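CurD (Moorea producens 3L, PDB 5KP7) probably acts as a hydroxymethylglutaryl-CoA synthase of the thiolase-like superfamily, and binds 4'-phosphopantetheine. Local coordinates at residues A[85-90]-A[121-126]. The protein carries 3 engineered substitutions. Numbering follows the deposited sequence.
Sequences PIIDRL and EYLGLS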
# COMPACT_ATOMS: atom_id res chain seq x y z
N PRO A 85 14.02 15.62 3.65
CA PRO A 85 13.47 16.67 4.51
C PRO A 85 13.63 16.38 5.99
O PRO A 85 13.84 17.32 6.78
CB PRO A 85 11.99 16.73 4.11
CG PRO A 85 11.96 16.16 2.75
CD PRO A 85 12.98 15.09 2.75
N ILE A 86 13.59 15.10 6.37
CA ILE A 86 13.82 14.70 7.75
C ILE A 86 15.22 15.05 8.20
O ILE A 86 15.41 15.70 9.24
CB ILE A 86 13.55 13.20 7.98
CG1 ILE A 86 12.07 12.91 7.76
CG2 ILE A 86 14.02 12.79 9.37
CD1 ILE A 86 11.67 11.46 7.86
N ILE A 87 16.20 14.65 7.40
CA ILE A 87 17.58 14.83 7.75
C ILE A 87 17.95 16.31 7.72
O ILE A 87 18.71 16.77 8.59
CB ILE A 87 18.52 14.01 6.82
CG1 ILE A 87 18.15 12.51 6.83
CG2 ILE A 87 19.97 14.21 7.23
CD1 ILE A 87 17.99 11.89 8.19
N ASP A 88 17.42 17.05 6.76
CA ASP A 88 17.72 18.49 6.67
C ASP A 88 17.35 19.26 7.93
O ASP A 88 18.00 20.27 8.22
CB ASP A 88 16.97 19.15 5.53
CG ASP A 88 17.53 18.81 4.15
OD1 ASP A 88 18.66 18.30 3.99
OD2 ASP A 88 16.81 19.14 3.19
N ARG A 89 16.28 18.85 8.60
CA ARG A 89 15.79 19.51 9.83
C ARG A 89 16.62 19.18 11.07
O ARG A 89 16.71 19.98 12.00
CB ARG A 89 14.32 19.17 10.08
CG ARG A 89 13.39 19.97 9.18
CD ARG A 89 12.01 19.35 8.95
NE ARG A 89 11.32 18.84 10.15
CZ ARG A 89 10.97 17.56 10.40
NH1 ARG A 89 11.27 16.58 9.58
NH2 ARG A 89 10.31 17.25 11.54
N LEU A 90 17.28 18.02 11.08
CA LEU A 90 18.01 17.61 12.28
C LEU A 90 19.26 18.43 12.58
O LEU A 90 20.03 18.81 11.69
CB LEU A 90 18.41 16.14 12.18
CG LEU A 90 17.25 15.16 12.04
CD1 LEU A 90 17.77 13.74 11.84
CD2 LEU A 90 16.29 15.20 13.22
N GLU A 121 24.91 6.84 2.41
CA GLU A 121 25.91 7.64 1.69
C GLU A 121 25.36 9.01 1.28
O GLU A 121 25.96 10.07 1.57
CB GLU A 121 26.38 6.88 0.44
CG GLU A 121 27.36 7.61 -0.46
CD GLU A 121 28.70 7.88 0.18
OE1 GLU A 121 29.11 7.15 1.11
OE2 GLU A 121 29.39 8.84 -0.26
N TYR A 122 24.23 8.99 0.61
CA TYR A 122 23.69 10.23 0.05
C TYR A 122 23.00 11.11 1.07
O TYR A 122 22.90 12.31 0.86
CB TYR A 122 22.81 9.92 -1.17
CG TYR A 122 23.66 9.59 -2.36
CD1 TYR A 122 24.07 8.28 -2.61
CD2 TYR A 122 24.04 10.57 -3.27
CE1 TYR A 122 24.88 7.95 -3.69
CE2 TYR A 122 24.84 10.25 -4.37
CZ TYR A 122 25.25 8.94 -4.58
OH TYR A 122 26.04 8.62 -5.70
N LEU A 123 22.60 10.57 2.21
CA LEU A 123 22.06 11.41 3.29
C LEU A 123 23.15 11.87 4.26
O LEU A 123 22.89 12.70 5.11
CB LEU A 123 20.97 10.68 4.06
CG LEU A 123 19.64 10.40 3.32
CD1 LEU A 123 18.76 9.52 4.19
CD2 LEU A 123 18.91 11.66 2.93
N GLY A 124 24.37 11.36 4.11
CA GLY A 124 25.49 11.78 4.97
C GLY A 124 25.41 11.26 6.39
O GLY A 124 25.82 11.94 7.32
N LEU A 125 24.86 10.06 6.57
CA LEU A 125 24.64 9.51 7.91
C LEU A 125 25.92 8.95 8.49
O LEU A 125 26.90 8.75 7.79
CB LEU A 125 23.52 8.46 7.87
CG LEU A 125 22.16 8.95 7.37
CD1 LEU A 125 21.16 7.80 7.49
CD2 LEU A 125 21.66 10.15 8.16
N SER A 126 25.90 8.69 9.79
CA SER A 126 27.04 8.11 10.51
C SER A 126 27.46 6.75 9.96
O SER A 126 26.60 5.95 9.52
CB SER A 126 26.69 7.91 11.99
OG SER A 126 27.81 7.41 12.70
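Ile-87 packs against Leu-123 and Leu-125 in a small, buried, mainly apolar contact between the C-terminal ends of two helices, 75-89 and 115-123, beside strand 98-104 of a mixed beta-sheet in the thiolase-like fold of the HMG-CoA synthase family. It is a worked example of how a single branched side chain can join the end of one helix to the end of another and to the loop that follows. Only 132 Å² is buried between the segments, yet all three touching residues are buried, and the CA atoms of Ile-87 and Leu-123 lie 7.2 Å apart. Across the contact the isoleucine meets two leucines. Its CG1 sits opposite the fork of Leu-123, at 4.0 Å from CD1 and almost as near CD2, the two side chains crossing at about a right angle. Because CG1 lies beside the backbone N (chi1 -56°), CG2 is left anti to that nitrogen and approaches the carbonyl O of Leu-123 at 3.9 Å. This oxygen has its polar partner elsewhere, in the NZ of Lys-95. Between the leucines the chain turns at Gly-124, whose positive phi (72°) belongs to a Schellman motif ending helix 115-123; the turn lets Leu-125 reach the same isoleucine from beyond the helix. Ile-98 of strand 98-104 touches both Ile-87 and Leu-125, tying the cluster to the sheet. Cutting Ile-87 back to an alanine takes away CG1, CG2 and CD1 together and is likely to open a gap in front of both leucines, leaving them without their partner on helix 75-89. With chi2 at -50° the CD1 methyl of Ile-87 is folded round rather than extended, and it meets CD2 of Leu-125 at 4.1 Å, these side chains again crossing at about a right angle.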